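Local coordinates for phosphate-specific transport system accessory protein PhoU homolog (PDB 2I0M), which probably plays a part in regulating phosphate uptake, as a cytoplasmic homodimeric accessory protein of the phosphate transport system that binds zinc, at residues A33-I46 against M97-E109. Sequence-based numbering, arbitrary orientation.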
loop_
_atom_site.group_PDB
_atom_site.type_symbol
_atom_site.label_atom_id
_atom_site.label_comp_id
_atom_site.label_asym_id
_atom_site.label_seq_id
_atom_site.Cartn_x
_atom_site.Cartn_y
_atom_site.Cartn_z
ATOM N N ALA A 33 -17.314 3.023 15.765
ATOM C CA ALA A 33 -16.630 3.744 16.844
ATOM C C ALA A 33 -16.437 5.224 16.501
ATOM O O ALA A 33 -16.420 6.063 17.398
ATOM C CB ALA A 33 -15.299 3.091 17.208
ATOM N N LEU A 34 -16.321 5.529 15.207
ATOM C CA LEU A 34 -16.175 6.898 14.706
ATOM C C LEU A 34 -17.497 7.662 14.699
ATOM O O LEU A 34 -17.529 8.823 15.099
ATOM C CB LEU A 34 -15.616 6.893 13.276
ATOM C CG LEU A 34 -14.862 8.091 12.685
ATOM C CD1 LEU A 34 -14.977 8.054 11.177
ATOM C CD2 LEU A 34 -15.309 9.453 13.189
ATOM N N ALA A 35 -18.564 7.024 14.210
ATOM C CA ALA A 35 -19.894 7.634 14.164
ATOM C C ALA A 35 -20.419 7.934 15.562
ATOM O O ALA A 35 -21.006 8.988 15.791
ATOM C CB ALA A 35 -20.882 6.741 13.415
ATOM N N SER A 36 -20.196 7.006 16.489
ATOM C CA SER A 36 -20.711 7.130 17.843
ATOM C C SER A 36 -19.704 7.719 18.828
ATOM O O SER A 36 -20.005 7.840 20.015
ATOM C CB SER A 36 -21.235 5.778 18.345
ATOM O OG SER A 36 -20.200 4.826 18.469
ATOM N N LYS A 37 -18.518 8.088 18.342
ATOM C CA LYS A 37 -17.451 8.643 19.196
ATOM C C LYS A 37 -17.140 7.749 20.404
ATOM O O LYS A 37 -16.922 8.235 21.519
ATOM C CB LYS A 37 -17.792 10.077 19.650
ATOM C CG LYS A 37 -17.194 11.182 18.780
ATOM C CD LYS A 37 -17.989 11.394 17.504
ATOM C CE LYS A 37 -17.092 11.833 16.362
ATOM N NZ LYS A 37 -17.849 11.903 15.082
ATOM N N ASP A 38 -17.127 6.439 20.166
ATOM C CA ASP A 38 -16.921 5.446 21.215
ATOM C C ASP A 38 -15.425 5.169 21.393
ATOM O O ASP A 38 -14.854 4.267 20.759
ATOM C CB ASP A 38 -17.691 4.173 20.861
ATOM C CG ASP A 38 -17.650 3.119 21.956
ATOM O OD1 ASP A 38 -18.476 2.185 21.880
ATOM O OD2 ASP A 38 -16.804 3.197 22.878
ATOM N N LYS A 39 -14.800 5.954 22.268
ATOM C CA LYS A 39 -13.362 5.867 22.510
ATOM C C LYS A 39 -12.929 4.538 23.134
ATOM O O LYS A 39 -11.779 4.122 22.994
ATOM C CB LYS A 39 -12.887 7.049 23.353
ATOM C CG LYS A 39 -12.972 8.378 22.612
ATOM C CD LYS A 39 -12.279 9.510 23.370
ATOM C CE LYS A 39 -12.610 10.852 22.724
ATOM N NZ LYS A 39 -11.517 11.851 22.872
ATOM N N GLU A 40 -13.862 3.870 23.802
ATOM C CA GLU A 40 -13.600 2.568 24.403
ATOM C C GLU A 40 -13.547 1.473 23.340
ATOM O O GLU A 40 -12.671 0.613 23.383
ATOM C CB GLU A 40 -14.635 2.261 25.491
ATOM C CG GLU A 40 -14.750 3.382 26.515
ATOM C CD GLU A 40 -15.493 2.970 27.762
ATOM O OE1 GLU A 40 -15.021 3.302 28.879
ATOM O OE2 GLU A 40 -16.551 2.315 27.627
ATOM N N MET A 41 -14.470 1.524 22.379
ATOM C CA MET A 41 -14.482 0.588 21.250
ATOM C C MET A 41 -13.251 0.780 20.376
ATOM O O MET A 41 -12.709 -0.189 19.847
ATOM C CB MET A 41 -15.754 0.762 20.414
ATOM C CG MET A 41 -16.050 -0.356 19.408
ATOM S SD MET A 41 -17.355 0.168 18.262
ATOM C CE MET A 41 -17.940 -1.396 17.633
ATOM N N ALA A 42 -12.814 2.030 20.231
ATOM C CA ALA A 42 -11.580 2.336 19.524
ATOM C C ALA A 42 -10.391 1.614 20.154
ATOM O O ALA A 42 -9.558 1.052 19.435
ATOM C CB ALA A 42 -11.338 3.839 19.474
ATOM N N GLU A 43 -10.330 1.621 21.489
ATOM C CA GLU A 43 -9.230 0.998 22.234
ATOM C C GLU A 43 -9.162 -0.517 22.065
ATOM O O GLU A 43 -8.080 -1.082 21.987
ATOM C CB GLU A 43 -9.306 1.340 23.735
ATOM C CG GLU A 43 -8.193 2.246 24.229
ATOM C CD GLU A 43 -7.637 1.809 25.587
ATOM O OE1 GLU A 43 -7.469 0.585 25.802
ATOM O OE2 GLU A 43 -7.350 2.686 26.437
ATOM N N LEU A 44 -10.324 -1.166 22.041
ATOM C CA LEU A 44 -10.403 -2.610 21.816
ATOM C C LEU A 44 -9.967 -2.963 20.390
ATOM O O LEU A 44 -9.319 -3.989 20.172
ATOM C CB LEU A 44 -11.810 -3.154 22.129
ATOM C CG LEU A 44 -12.429 -2.856 23.513
ATOM C CD1 LEU A 44 -13.907 -3.238 23.569
ATOM C CD2 LEU A 44 -11.658 -3.487 24.699
ATOM N N ILE A 45 -10.285 -2.101 19.427
ATOM C CA ILE A 45 -9.807 -2.286 18.045
ATOM C C ILE A 45 -8.277 -2.225 17.980
ATOM O O ILE A 45 -7.637 -3.022 17.273
ATOM C CB ILE A 45 -10.369 -1.210 17.086
ATOM C CG1 ILE A 45 -11.870 -1.418 16.868
ATOM C CG2 ILE A 45 -9.585 -1.198 15.750
ATOM C CD1 ILE A 45 -12.624 -0.141 16.566
ATOM N N ILE A 46 -7.704 -1.257 18.686
ATOM C CA ILE A 46 -6.272 -1.042 18.668
ATOM C C ILE A 46 -5.562 -2.266 19.260
ATOM O O ILE A 46 -4.610 -2.780 18.680
ATOM C CB ILE A 46 -5.904 0.272 19.395
ATOM C CG1 ILE A 46 -6.498 1.465 18.635
ATOM C CG2 ILE A 46 -4.383 0.419 19.563
ATOM C CD1 ILE A 46 -6.584 2.740 19.461
ATOM N N MET A 97 -7.565 0.456 9.712
ATOM C CA MET A 97 -8.732 0.476 10.562
ATOM C C MET A 97 -8.363 0.749 12.042
ATOM O O MET A 97 -9.099 1.462 12.736
ATOM C CB MET A 97 -9.568 -0.797 10.361
ATOM C CG MET A 97 -10.164 -0.933 8.919
ATOM S SD MET A 97 -11.171 0.481 8.322
ATOM C CE MET A 97 -10.003 1.568 7.548
ATOM N N ALA A 98 -7.236 0.207 12.516
ATOM C CA ALA A 98 -6.692 0.576 13.834
ATOM C C ALA A 98 -6.273 2.040 13.857
ATOM O O ALA A 98 -6.369 2.694 14.899
ATOM C CB ALA A 98 -5.493 -0.312 14.226
ATOM N N GLY A 99 -5.799 2.539 12.712
ATOM C CA GLY A 99 -5.406 3.938 12.554
ATOM C C GLY A 99 -6.570 4.890 12.751
ATOM O O GLY A 99 -6.429 5.894 13.435
ATOM N N ILE A 100 -7.724 4.549 12.173
ATOM C CA ILE A 100 -8.981 5.295 12.362
ATOM C C ILE A 100 -9.435 5.281 13.832
ATOM O O ILE A 100 -9.907 6.291 14.371
ATOM C CB ILE A 100 -10.111 4.738 11.465
ATOM C CG1 ILE A 100 -9.815 5.000 9.993
ATOM C CG2 ILE A 100 -11.460 5.356 11.834
ATOM C CD1 ILE A 100 -10.983 4.659 9.024
ATOM N N ALA A 101 -9.282 4.129 14.469
ATOM C CA ALA A 101 -9.569 4.005 15.885
ATOM C C ALA A 101 -8.672 4.917 16.716
ATOM O O ALA A 101 -9.149 5.520 17.665
ATOM C CB ALA A 101 -9.456 2.543 16.336
ATOM N N LYS A 102 -7.393 5.040 16.350
ATOM C CA LYS A 102 -6.474 5.965 17.035
ATOM C C LYS A 102 -6.864 7.433 16.850
ATOM O O LYS A 102 -6.797 8.215 17.793
ATOM C CB LYS A 102 -5.025 5.760 16.593
ATOM C CG LYS A 102 -4.498 4.354 16.790
ATOM C CD LYS A 102 -3.021 4.282 16.459
ATOM C CE LYS A 102 -2.537 2.845 16.415
ATOM N NZ LYS A 102 -1.053 2.784 16.489
ATOM N N ALA A 103 -7.271 7.800 15.637
ATOM C CA ALA A 103 -7.744 9.156 15.369
ATOM C C ALA A 103 -9.006 9.504 16.181
ATOM O O ALA A 103 -9.208 10.658 16.539
ATOM C CB ALA A 103 -7.986 9.353 13.879
ATOM N N VAL A 104 -9.841 8.501 16.464
ATOM C CA VAL A 104 -11.049 8.675 17.273
ATOM C C VAL A 104 -10.702 9.042 18.717
ATOM O O VAL A 104 -11.463 9.743 19.376
ATOM C CB VAL A 104 -11.975 7.416 17.217
ATOM C CG1 VAL A 104 -13.063 7.464 18.302
ATOM C CG2 VAL A 104 -12.603 7.267 15.826
ATOM N N LEU A 105 -9.551 8.577 19.195
ATOM C CA LEU A 105 -9.078 8.893 20.549
ATOM C C LEU A 105 -8.555 10.324 20.650
ATOM O O LEU A 105 -8.457 10.884 21.741
ATOM C CB LEU A 105 -7.965 7.931 20.980
ATOM C CG LEU A 105 -8.177 6.418 20.982
ATOM C CD1 LEU A 105 -6.873 5.738 21.379
ATOM C CD2 LEU A 105 -9.298 6.017 21.917
ATOM N N GLN A 106 -8.221 10.903 19.506
ATOM C CA GLN A 106 -7.662 12.243 19.440
ATOM C C GLN A 106 -8.746 13.282 19.170
ATOM O O GLN A 106 -8.486 14.493 19.211
ATOM C CB GLN A 106 -6.558 12.302 18.376
ATOM C CG GLN A 106 -5.407 11.316 18.604
ATOM C CD GLN A 106 -4.627 11.612 19.878
ATOM O OE1 GLN A 106 -3.756 12.478 19.899
ATOM N NE2 GLN A 106 -4.935 10.884 20.944
ATOM N N LEU A 107 -9.961 12.804 18.906
ATOM C CA LEU A 107 -11.083 13.693 18.638
ATOM C C LEU A 107 -11.586 14.401 19.900
ATOM O O LEU A 107 -11.730 13.792 20.963
ATOM C CB LEU A 107 -12.226 12.956 17.933
ATOM C CG LEU A 107 -12.026 12.603 16.452
ATOM C CD1 LEU A 107 -13.250 11.885 15.895
ATOM C CD2 LEU A 107 -11.705 13.837 15.612
ATOM N N LYS A 108 -11.833 15.699 19.759
ATOM C CA LYS A 108 -12.387 16.517 20.833
ATOM C C LYS A 108 -13.784 16.977 20.450
ATOM O O LYS A 108 -14.049 17.314 19.292
ATOM C CB LYS A 108 -11.493 17.729 21.126
ATOM C CG LYS A 108 -10.031 17.400 21.427
ATOM C CD LYS A 108 -9.841 16.867 22.846
ATOM C CE LYS A 108 -8.363 16.754 23.208
ATOM N NZ LYS A 108 -7.657 15.704 22.416
ATOM N N GLU A 109 -14.675 16.980 21.434
ATOM C CA GLU A 109 -16.048 17.403 21.229
ATOM C C GLU A 109 -16.562 18.155 22.446
ATOM O O GLU A 109 -16.883 17.518 23.451
ATOM C CB GLU A 109 -16.950 16.198 20.955
ATOM C CG GLU A 109 -17.166 15.889 19.482
ATOM C CD GLU A 109 -18.640 15.740 19.147
ATOM O OE1 GLU A 109 -19.437 16.629 19.540
ATOM O OE2 GLU A 109 -19.001 14.745 18.484
#
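Lys39 reaches across to the chain that follows helix 74-105 and gives its ammonium to Leu107 O, with NZ 2.7 Å from that oxygen and nearly in line with the carbonyl (161°). A second, weak bond runs from Lys39 NZ to Leu105 O at 3.4 Å. One ammonium thus serves two main-chain carbonyls, and the extended lysine is long enough to reach both while its CE lies against Val104 O. Lys37, at positive phi where helix 5-35 has ended, bends back at chi2 (79°) to bring NZ within 3.1 Å of Leu34 O; Tyr183 OH is a further hydrogen-bond partner. Lys37 CD lies 3.6 Å from Glu109 OE2, although Lys37 NZ is too far for a salt bridge. Asp38 N-caps helix 39-66: OD2 accepts from Met41 N and, weakly, from Glu40 N.

Beyond this polar turn, segments 39-46 and 97-105 run roughly antiparallel, their N-to-C directions 145° apart. Small Ala42 and Ala101 allow the close approach, their CB atoms 3.9 Å apart. Branched Val104 spends one methyl on each partner, CG1 touching Ala33 O at 3.7 Å and CG2 packing on Leu34, while Ile46 is a knob among Ala98, Ala101, Lys102 and Leu105. The chemistry implies that apolar packing joins the 5-35/39-66 turn to the last part of helix 74-105 at one end of the bundle, while lysines serve Leu34, Leu107 and, weakly, Leu105 carbonyls.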